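Local coordinates for conjugal transfer protein TRWB (Escherichia coli, PDB 1E9R) that probably couples the DNA-processing complex to the secretion channel in bacterial conjugation, working as a hexameric, DNA-binding P-loop ATPase of ring-helicase type, at residues W115-E120 with Y125-Y130; F229-W234 with S260-V265; A398-L403 with I415-L420. One frame throughout, in Å; residues are numbered along the deposited sequence.

The three contacts follow one another along the chain in the order of their numbers. Contacts 1 and 2 adjoin, their centres about 9 Å apart: the carboxylate of Glu120 reaches the start of helix 231-236, and helix 252-269, which supplies residues 260-265, also packs against Trp115 and Tyr130. Together they join helices 126-134, 231-236 and 252-269 beside the strand 103-105 end of the large mixed sheet. Contact 3 lies on the opposite side of the chain's centre, its own centre about 43 Å from that of contact 1 and 36 Å from that of contact 2; there strands 404-408 and 415-419 lie near the other end of the same sheet. The sheet of the probable ATPase domain thus spans both regions.

Contact 1: residues W115-E120 with Y125-Y130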
loop_
_atom_site.group_PDB
_atom_site.type_symbol
_atom_site.label_atom_id
_atom_site.label_comp_id
_atom_site.label_asym_id
_atom_site.label_seq_id
_atom_site.Cartn_x
_atom_site.Cartn_y
_atom_site.Cartn_z
ATOM N N TRP B 115 -21.080 39.554 2.651
ATOM C CA TRP B 115 -19.745 39.206 2.168
ATOM C C TRP B 115 -19.705 38.298 0.941
ATOM O O TRP B 115 -20.653 37.561 0.666
ATOM C CB TRP B 115 -18.978 38.523 3.314
ATOM C CG TRP B 115 -17.589 38.033 2.963
ATOM C CD1 TRP B 115 -16.413 38.715 3.107
ATOM C CD2 TRP B 115 -17.245 36.748 2.427
ATOM N NE1 TRP B 115 -15.357 37.934 2.701
ATOM C CE2 TRP B 115 -15.839 36.722 2.277
ATOM C CE3 TRP B 115 -17.988 35.613 2.057
ATOM C CZ2 TRP B 115 -15.159 35.604 1.774
ATOM C CZ3 TRP B 115 -17.312 34.506 1.555
ATOM C CH2 TRP B 115 -15.910 34.512 1.421
ATOM N N SER B 116 -18.585 38.364 0.222
ATOM C CA SER B 116 -18.317 37.528 -0.953
ATOM C C SER B 116 -16.810 37.623 -1.046
ATOM O O SER B 116 -16.247 38.638 -0.648
ATOM C CB SER B 116 -18.928 38.103 -2.230
ATOM O OG SER B 116 -18.038 39.025 -2.851
ATOM N N PHE B 117 -16.148 36.601 -1.573
ATOM C CA PHE B 117 -14.702 36.661 -1.645
ATOM C C PHE B 117 -14.197 37.848 -2.454
ATOM O O PHE B 117 -13.031 38.218 -2.346
ATOM C CB PHE B 117 -14.116 35.348 -2.180
ATOM C CG PHE B 117 -14.209 35.185 -3.667
ATOM C CD1 PHE B 117 -15.365 34.713 -4.260
ATOM C CD2 PHE B 117 -13.122 35.489 -4.476
ATOM C CE1 PHE B 117 -15.433 34.544 -5.642
ATOM C CE2 PHE B 117 -13.184 35.325 -5.852
ATOM C CZ PHE B 117 -14.341 34.851 -6.435
ATOM N N PHE B 118 -15.067 38.461 -3.250
ATOM C CA PHE B 118 -14.649 39.618 -4.038
ATOM C C PHE B 118 -14.094 40.717 -3.132
ATOM O O PHE B 118 -13.169 41.442 -3.505
ATOM C CB PHE B 118 -15.822 40.189 -4.850
ATOM C CG PHE B 118 -16.104 39.449 -6.128
ATOM C CD1 PHE B 118 -15.302 39.639 -7.245
ATOM C CD2 PHE B 118 -17.169 38.557 -6.216
ATOM C CE1 PHE B 118 -15.552 38.949 -8.443
ATOM C CE2 PHE B 118 -17.431 37.861 -7.409
ATOM C CZ PHE B 118 -16.618 38.060 -8.526
ATOM N N ASN B 119 -14.663 40.823 -1.934
ATOM C CA ASN B 119 -14.264 41.842 -0.969
ATOM C C ASN B 119 -12.831 41.730 -0.461
ATOM O O ASN B 119 -12.352 42.646 0.212
ATOM C CB ASN B 119 -15.200 41.827 0.249
ATOM C CG ASN B 119 -16.672 41.942 -0.133
ATOM O OD1 ASN B 119 -17.012 42.423 -1.211
ATOM N ND2 ASN B 119 -17.554 41.511 0.767
ATOM N N GLU B 120 -12.147 40.627 -0.770
ATOM C CA GLU B 120 -10.782 40.437 -0.279
ATOM C C GLU B 120 -9.717 40.679 -1.331
ATOM O O GLU B 120 -8.519 40.612 -1.048
ATOM C CB GLU B 120 -10.614 39.026 0.278
ATOM C CG GLU B 120 -11.740 38.552 1.188
ATOM C CD GLU B 120 -11.950 39.426 2.416
ATOM O OE1 GLU B 120 -11.134 40.329 2.680
ATOM O OE2 GLU B 120 -12.942 39.197 3.133
ATOM N N TYR B 125 -2.514 39.223 -7.572
ATOM C CA TYR B 125 -2.197 37.901 -7.050
ATOM C C TYR B 125 -3.202 37.388 -6.014
ATOM O O TYR B 125 -3.110 36.240 -5.572
ATOM C CB TYR B 125 -0.771 37.884 -6.472
ATOM C CG TYR B 125 -0.604 38.512 -5.098
ATOM C CD1 TYR B 125 -0.843 37.769 -3.928
ATOM C CD2 TYR B 125 -0.193 39.846 -4.963
ATOM C CE1 TYR B 125 -0.675 38.345 -2.648
ATOM C CE2 TYR B 125 -0.022 40.432 -3.694
ATOM C CZ TYR B 125 -0.265 39.677 -2.542
ATOM O OH TYR B 125 -0.111 40.264 -1.299
ATOM N N ASP B 126 -4.169 38.224 -5.634
ATOM C CA ASP B 126 -5.169 37.807 -4.654
ATOM C C ASP B 126 -6.231 36.905 -5.249
ATOM O O ASP B 126 -6.952 36.236 -4.514
ATOM C CB ASP B 126 -5.860 39.007 -4.012
ATOM C CG ASP B 126 -4.954 39.768 -3.096
ATOM O OD1 ASP B 126 -4.047 39.142 -2.518
ATOM O OD2 ASP B 126 -5.153 40.988 -2.941
ATOM N N TRP B 127 -6.343 36.885 -6.574
ATOM C CA TRP B 127 -7.345 36.035 -7.196
ATOM C C TRP B 127 -7.051 34.562 -6.946
ATOM O O TRP B 127 -7.941 33.810 -6.537
ATOM C CB TRP B 127 -7.442 36.305 -8.696
ATOM C CG TRP B 127 -8.042 37.647 -9.023
ATOM C CD1 TRP B 127 -7.391 38.733 -9.526
ATOM C CD2 TRP B 127 -9.408 38.050 -8.849
ATOM N NE1 TRP B 127 -8.261 39.786 -9.676
ATOM C CE2 TRP B 127 -9.506 39.391 -9.266
ATOM C CE3 TRP B 127 -10.558 37.403 -8.377
ATOM C CZ2 TRP B 127 -10.709 40.102 -9.226
ATOM C CZ3 TRP B 127 -11.755 38.111 -8.339
ATOM C CH2 TRP B 127 -11.818 39.446 -8.762
ATOM N N GLN B 128 -5.810 34.140 -7.182
ATOM C CA GLN B 128 -5.450 32.743 -6.945
ATOM C C GLN B 128 -5.418 32.472 -5.440
ATOM O O GLN B 128 -5.832 31.418 -4.948
ATOM C CB GLN B 128 -4.085 32.414 -7.564
ATOM C CG GLN B 128 -3.537 31.035 -7.146
ATOM C CD GLN B 128 -4.509 29.832 -7.377
ATOM O OE1 GLN B 128 -5.671 29.996 -7.798
ATOM N NE2 GLN B 128 -4.016 28.618 -7.093
ATOM N N ARG B 129 -4.923 33.458 -4.718
ATOM C CA ARG B 129 -4.814 33.397 -3.282
ATOM C C ARG B 129 -6.145 33.025 -2.618
ATOM O O ARG B 129 -6.200 32.147 -1.761
ATOM C CB ARG B 129 -4.334 34.761 -2.803
ATOM C CG ARG B 129 -3.840 34.810 -1.406
ATOM C CD ARG B 129 -3.278 36.180 -1.122
ATOM N NE ARG B 129 -2.993 36.323 0.299
ATOM C CZ ARG B 129 -2.839 37.484 0.920
ATOM N NH1 ARG B 129 -2.940 38.622 0.242
ATOM N NH2 ARG B 129 -2.598 37.502 2.225
ATOM N N TYR B 130 -7.226 33.684 -3.020
ATOM C CA TYR B 130 -8.523 33.401 -2.414
ATOM C C TYR B 130 -9.332 32.352 -3.159
ATOM O O TYR B 130 -10.353 31.881 -2.662
ATOM C CB TYR B 130 -9.321 34.703 -2.211
ATOM C CG TYR B 130 -8.636 35.625 -1.223
ATOM C CD1 TYR B 130 -8.610 35.315 0.134
ATOM C CD2 TYR B 130 -7.902 36.733 -1.654
ATOM C CE1 TYR B 130 -7.857 36.074 1.040
ATOM C CE2 TYR B 130 -7.146 37.499 -0.751
ATOM C CZ TYR B 130 -7.128 37.159 0.590
ATOM O OH TYR B 130 -6.365 37.879 1.479
#
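Phe117, Phe118 and Glu120 sit on a 3-10 turn that packs against Trp127 and Tyr130 of helix 126-134, a helical turn and a helix joined by a short loop. Backbone bonds from Asn119 N to Ser116 O and from Glu120 N to Phe117 O hold the turn, and the chains come closest at Phe117 and Tyr130, whose CA atoms are 7.0 Å apart. The aromatic half of the contact centres on Trp127. Its benzo edge is met near the ring plane by both phenylalanines: CE2 of Phe117 lies 4.0 Å from CZ3 of Trp127, and CE1 of Phe118 lies 3.8 Å from its CH2. The Phe118 ring is turned 80° to the indole. Bulky rings fill this place; all three also touch Ala158 of helix 141-163, whose small side chain leaves room for them. The other half is a CH-pi contact, with Glu120 CB 3.8 Å from the Tyr130 ring centroid, almost straight above it. The glutamate can serve apolar and polar neighbours alike because its chain folds at the CB-CG bond (chi2 -59°), which swings the carboxylate away while CB stays over the ring. Asp126 OD2 accepts from Arg122 N and Asn123 N; the same oxygen forms a salt bridge with Arg232, whose NH1 also bonds Glu120 O and so ties turn to helix. Tyr130 OH is held by Ser269. Within residues 115-120, Trp115 NE1 gives a hydrogen bond of 2.8 Å, in its ring plane, to the anti side of Glu120 OE2.

Contact 2: residues F229-W234 with S260-V265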
loop_
_atom_site.group_PDB
_atom_site.type_symbol
_atom_site.label_atom_id
_atom_site.label_comp_id
_atom_site.label_asym_id
_atom_site.label_seq_id
_atom_site.Cartn_x
_atom_site.Cartn_y
_atom_site.Cartn_z
ATOM N N PHE B 229 -18.434 43.753 3.686
ATOM C CA PHE B 229 -17.544 43.374 4.767
ATOM C C PHE B 229 -16.318 42.640 4.236
ATOM O O PHE B 229 -16.443 41.713 3.435
ATOM C CB PHE B 229 -18.258 42.485 5.775
ATOM C CG PHE B 229 -17.368 42.014 6.881
ATOM C CD1 PHE B 229 -16.852 42.918 7.802
ATOM C CD2 PHE B 229 -16.999 40.679 6.978
ATOM C CE1 PHE B 229 -15.975 42.499 8.808
ATOM C CE2 PHE B 229 -16.120 40.252 7.984
ATOM C CZ PHE B 229 -15.608 41.165 8.897
ATOM N N SER B 230 -15.138 43.071 4.679
ATOM C CA SER B 230 -13.873 42.460 4.267
ATOM C C SER B 230 -13.126 41.933 5.478
ATOM O O SER B 230 -12.797 42.693 6.388
ATOM C CB SER B 230 -12.985 43.473 3.544
ATOM O OG SER B 230 -11.683 42.948 3.343
ATOM N N ILE B 231 -12.861 40.628 5.493
ATOM C CA ILE B 231 -12.141 40.021 6.600
ATOM C C ILE B 231 -10.746 40.645 6.708
ATOM O O ILE B 231 -10.239 40.836 7.809
ATOM C CB ILE B 231 -12.020 38.497 6.411
ATOM C CG1 ILE B 231 -13.408 37.854 6.486
ATOM C CG2 ILE B 231 -11.106 37.908 7.477
ATOM C CD1 ILE B 231 -13.425 36.382 6.143
ATOM N N ARG B 232 -10.143 40.977 5.566
ATOM C CA ARG B 232 -8.814 41.587 5.547
ATOM C C ARG B 232 -8.837 42.937 6.246
ATOM O O ARG B 232 -7.985 43.235 7.089
ATOM C CB ARG B 232 -8.332 41.788 4.112
ATOM C CG ARG B 232 -8.137 40.512 3.356
ATOM C CD ARG B 232 -7.529 40.765 1.997
ATOM N NE ARG B 232 -6.138 41.180 2.072
ATOM C CZ ARG B 232 -5.361 41.329 1.007
ATOM N NH1 ARG B 232 -5.849 41.097 -0.203
ATOM N NH2 ARG B 232 -4.095 41.698 1.146
ATOM N N SER B 233 -9.813 43.759 5.872
ATOM C CA SER B 233 -9.970 45.086 6.455
ATOM C C SER B 233 -10.296 44.958 7.939
ATOM O O SER B 233 -9.809 45.736 8.756
ATOM C CB SER B 233 -11.084 45.846 5.737
ATOM O OG SER B 233 -10.769 46.031 4.368
ATOM N N TRP B 234 -11.121 43.977 8.284
ATOM C CA TRP B 234 -11.482 43.750 9.669
ATOM C C TRP B 234 -10.231 43.436 10.506
ATOM O O TRP B 234 -10.056 43.953 11.611
ATOM C CB TRP B 234 -12.462 42.585 9.763
ATOM C CG TRP B 234 -12.803 42.213 11.167
ATOM C CD1 TRP B 234 -13.646 42.878 12.008
ATOM C CD2 TRP B 234 -12.279 41.106 11.915
ATOM N NE1 TRP B 234 -13.681 42.258 13.235
ATOM C CE2 TRP B 234 -12.853 41.167 13.206
ATOM C CE3 TRP B 234 -11.381 40.069 11.622
ATOM C CZ2 TRP B 234 -12.557 40.227 14.206
ATOM C CZ3 TRP B 234 -11.084 39.133 12.618
ATOM C CH2 TRP B 234 -11.673 39.222 13.894
ATOM N N SER B 260 -14.973 26.664 5.747
ATOM C CA SER B 260 -13.579 26.372 5.418
ATOM C C SER B 260 -12.997 27.567 4.659
ATOM O O SER B 260 -11.855 27.949 4.872
ATOM C CB SER B 260 -13.467 25.115 4.542
ATOM O OG SER B 260 -13.921 23.972 5.237
ATOM N N ALA B 261 -13.780 28.156 3.770
ATOM C CA ALA B 261 -13.299 29.303 3.024
ATOM C C ALA B 261 -12.943 30.444 3.971
ATOM O O ALA B 261 -11.885 31.065 3.846
ATOM C CB ALA B 261 -14.361 29.768 2.037
ATOM N N TRP B 262 -13.828 30.731 4.917
ATOM C CA TRP B 262 -13.575 31.820 5.841
ATOM C C TRP B 262 -12.326 31.575 6.666
ATOM O O TRP B 262 -11.444 32.440 6.748
ATOM C CB TRP B 262 -14.784 32.056 6.759
ATOM C CG TRP B 262 -15.944 32.729 6.057
ATOM C CD1 TRP B 262 -15.871 33.639 5.037
ATOM C CD2 TRP B 262 -17.337 32.543 6.330
ATOM N NE1 TRP B 262 -17.131 34.025 4.658
ATOM C CE2 TRP B 262 -18.051 33.368 5.433
ATOM C CE3 TRP B 262 -18.053 31.759 7.242
ATOM C CZ2 TRP B 262 -19.454 33.431 5.421
ATOM C CZ3 TRP B 262 -19.453 31.820 7.231
ATOM C CH2 TRP B 262 -20.134 32.651 6.324
ATOM N N VAL B 263 -12.242 30.396 7.272
ATOM C CA VAL B 263 -11.073 30.067 8.073
ATOM C C VAL B 263 -9.783 30.267 7.265
ATOM O O VAL B 263 -8.806 30.825 7.763
ATOM C CB VAL B 263 -11.135 28.619 8.576
ATOM C CG1 VAL B 263 -9.829 28.248 9.257
ATOM C CG2 VAL B 263 -12.304 28.458 9.531
ATOM N N ASP B 264 -9.790 29.822 6.012
ATOM C CA ASP B 264 -8.617 29.954 5.161
ATOM C C ASP B 264 -8.353 31.412 4.810
ATOM O O ASP B 264 -7.199 31.826 4.701
ATOM C CB ASP B 264 -8.780 29.131 3.879
ATOM C CG ASP B 264 -7.468 28.918 3.168
ATOM O OD1 ASP B 264 -6.701 28.053 3.639
ATOM O OD2 ASP B 264 -7.192 29.612 2.168
ATOM N N VAL B 265 -9.415 32.192 4.624
ATOM C CA VAL B 265 -9.238 33.602 4.316
ATOM C C VAL B 265 -8.467 34.228 5.466
ATOM O O VAL B 265 -7.554 35.018 5.244
ATOM C CB VAL B 265 -10.578 34.340 4.170
ATOM C CG1 VAL B 265 -10.331 35.849 4.077
ATOM C CG2 VAL B 265 -11.304 33.850 2.930
#
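Ile231 crosses from the first turn of helix 231-236 to Trp262 and Val265 of helix 252-269, in a buried helix-to-helix contact within the P-loop NTPase-like domain. The segment that carries it begins with Phe229, whose ring packs on Ile103 of strand 103-105. Ser230 follows as the N-cap: its OG accepts from Ser233 N at 3.2 Å with a nearly straight bond (170°). A small hydroxyl residue suits the place, since it can fold back to a helix amide that has no partner from a preceding turn. Glu120 bonds both the Ser230 hydroxyl and, through its other carboxylate oxygen, Ile231 N. An acidic group beside a helix start would probably be favoured by the helix dipole. Ile231 then does the touching. With CD1 anti to CA (chi2 173°), the chain is stretched out, and this methyl lies 3.8 Å from Trp262 CD1 and also 3.8 Å from Val265 CG1. Closer to the backbone, Ile231 CB is 3.9 Å from Val265 CG1. The isoleucine crosses the indole at about a right angle, meeting the pyrrole part of the ring. Beta-branched Ile231 and Val265 present broad, stiff surfaces that cross obliquely; Val265 lies about one helical turn after Trp262, so both can face the same isoleucine. No hydrogen bond crosses between the two segments: they meet through apolar side-chain atoms, so the contact rests on dispersion and burial, while the capping bonds serve the amides at the start of helix 231-236.

Contact 3: residues A398-L403 with I415-L420; sequences ANLPDL and IAKVPL
Leu403 and Leu420 form the tight end of this contact, where the chain entering strand 404-408 meets the chain leaving strand 415-419. Leu420 N gives a short, straight hydrogen bond of 2.7 Å to Leu403 O (176° at the hydrogen), although the donor stands 43° above the carbonyl plane. The same oxygen has Pro419 CA at 3.5 Å, a CA-H...O contact, and Leu420 CB at 3.5 Å, so it is closely surrounded. Leucine suits both positions because its branched methyls can pack beside the backbone bond; the two side chains cross at about a right angle, with Leu403 CD2 3.9 Å from Leu420 CB. Leu403 takes positive backbone angles (phi 68°), which turn the chain just before the strand. Leu420 continues inward to Leu69 and Glu72 of helix 66-79. Proline is tolerated at 419 because the bonds between the strands fall on its neighbours, Val418 and Leu420. Toward the other end the segments separate, and the CA atoms of Leu400 and Lys417 are 9.8 Å apart. Here a single apolar touch remains, Leu400 CD2 to Lys417 CE at 3.9 Å. Lysine fits this exposed edge: CG lies opposite the backbone N and the chain runs fully extended beyond it, offering methylenes to the leucine, the two sliding past each other in opposite directions. Asp402 OD2 forms a salt bridge with Arg54 NH1 of a neighbouring subunit. The Leu403-Leu420 bond continues the register of Ala405 with Val418 and Val407 with Ala416, as in an antiparallel beta hairpin, here part of the large mixed sheet and beside the probable P-loop of a RecA-like ATPase.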
loop_
_atom_site.group_PDB
_atom_site.type_symbol
_atom_site.label_atom_id
_atom_site.label_comp_id
_atom_site.label_asym_id
_atom_site.label_seq_id
_atom_site.Cartn_x
_atom_site.Cartn_y
_atom_site.Cartn_z
ATOM N N ALA B 398 -7.489 5.461 28.556
ATOM C CA ALA B 398 -8.768 4.835 28.252
ATOM C C ALA B 398 -9.710 4.894 29.450
ATOM O O ALA B 398 -10.930 4.806 29.298
ATOM C CB ALA B 398 -8.543 3.392 27.835
ATOM N N ASN B 399 -9.144 5.039 30.644
ATOM C CA ASN B 399 -9.939 5.109 31.863
ATOM C C ASN B 399 -10.015 6.518 32.433
ATOM O O ASN B 399 -10.585 6.728 33.499
ATOM C CB ASN B 399 -9.364 4.159 32.903
ATOM C CG ASN B 399 -9.581 2.720 32.532
ATOM O OD1 ASN B 399 -10.701 2.219 32.599
ATOM N ND2 ASN B 399 -8.517 2.044 32.114
ATOM N N LEU B 400 -9.439 7.479 31.721
ATOM C CA LEU B 400 -9.455 8.864 32.162
ATOM C C LEU B 400 -10.885 9.319 32.370
ATOM O O LEU B 400 -11.715 9.183 31.466
ATOM C CB LEU B 400 -8.827 9.765 31.108
ATOM C CG LEU B 400 -7.552 10.525 31.445
ATOM C CD1 LEU B 400 -7.432 11.679 30.482
ATOM C CD2 LEU B 400 -7.598 11.059 32.854
ATOM N N PRO B 401 -11.210 9.844 33.569
ATOM C CA PRO B 401 -12.593 10.300 33.772
ATOM C C PRO B 401 -12.776 11.536 32.898
ATOM O O PRO B 401 -11.797 12.209 32.561
ATOM C CB PRO B 401 -12.645 10.608 35.268
ATOM C CG PRO B 401 -11.227 10.987 35.594
ATOM C CD PRO B 401 -10.418 9.975 34.806
ATOM N N ASP B 402 -14.005 11.833 32.505
ATOM C CA ASP B 402 -14.209 12.993 31.650
ATOM C C ASP B 402 -13.909 14.291 32.387
ATOM O O ASP B 402 -13.937 14.340 33.614
ATOM C CB ASP B 402 -15.628 12.977 31.067
ATOM C CG ASP B 402 -15.736 12.079 29.827
ATOM O OD1 ASP B 402 -15.151 10.968 29.834
ATOM O OD2 ASP B 402 -16.405 12.477 28.844
ATOM N N LEU B 403 -13.601 15.337 31.630
ATOM C CA LEU B 403 -13.259 16.630 32.200
ATOM C C LEU B 403 -11.935 16.546 32.940
ATOM O O LEU B 403 -11.717 17.215 33.940
ATOM C CB LEU B 403 -14.356 17.117 33.137
ATOM C CG LEU B 403 -15.623 17.579 32.424
ATOM C CD1 LEU B 403 -16.649 17.999 33.462
ATOM C CD2 LEU B 403 -15.297 18.729 31.481
ATOM N N ILE B 415 4.564 17.601 32.403
ATOM C CA ILE B 415 3.147 17.516 32.086
ATOM C C ILE B 415 2.400 17.338 33.405
ATOM O O ILE B 415 2.992 16.938 34.412
ATOM C CB ILE B 415 2.827 16.316 31.167
ATOM C CG1 ILE B 415 3.112 15.011 31.910
ATOM C CG2 ILE B 415 3.636 16.409 29.879
ATOM C CD1 ILE B 415 2.731 13.761 31.148
ATOM N N ALA B 416 1.103 17.629 33.395
ATOM C CA ALA B 416 0.294 17.507 34.595
ATOM C C ALA B 416 -1.128 17.021 34.303
ATOM O O ALA B 416 -1.718 17.387 33.292
ATOM C CB ALA B 416 0.242 18.854 35.299
ATOM N N LYS B 417 -1.666 16.185 35.188
ATOM C CA LYS B 417 -3.028 15.692 35.053
ATOM C C LYS B 417 -3.848 16.682 35.871
ATOM O O LYS B 417 -3.737 16.740 37.096
ATOM C CB LYS B 417 -3.142 14.290 35.637
ATOM C CG LYS B 417 -4.515 13.642 35.520
ATOM C CD LYS B 417 -4.493 12.279 36.200
ATOM C CE LYS B 417 -5.873 11.674 36.286
ATOM N NZ LYS B 417 -5.863 10.370 37.001
ATOM N N VAL B 418 -4.653 17.478 35.180
ATOM C CA VAL B 418 -5.466 18.504 35.812
ATOM C C VAL B 418 -6.935 18.341 35.445
ATOM O O VAL B 418 -7.263 17.831 34.377
ATOM C CB VAL B 418 -4.984 19.907 35.362
ATOM C CG1 VAL B 418 -5.933 20.980 35.849
ATOM C CG2 VAL B 418 -3.599 20.169 35.900
ATOM N N PRO B 419 -7.844 18.745 36.343
ATOM C CA PRO B 419 -9.261 18.616 36.019
ATOM C C PRO B 419 -9.790 19.894 35.363
ATOM O O PRO B 419 -9.286 20.999 35.606
ATOM C CB PRO B 419 -9.891 18.364 37.376
ATOM C CG PRO B 419 -9.082 19.254 38.241
ATOM C CD PRO B 419 -7.665 18.961 37.789
ATOM N N LEU B 420 -10.789 19.717 34.508
ATOM C CA LEU B 420 -11.444 20.814 33.818
ATOM C C LEU B 420 -12.640 21.217 34.661
ATOM O O LEU B 420 -13.352 20.365 35.203
ATOM C CB LEU B 420 -11.940 20.371 32.447
ATOM C CG LEU B 420 -10.978 20.560 31.285
ATOM C CD1 LEU B 420 -11.634 20.094 29.989
ATOM C CD2 LEU B 420 -10.601 22.037 31.195
#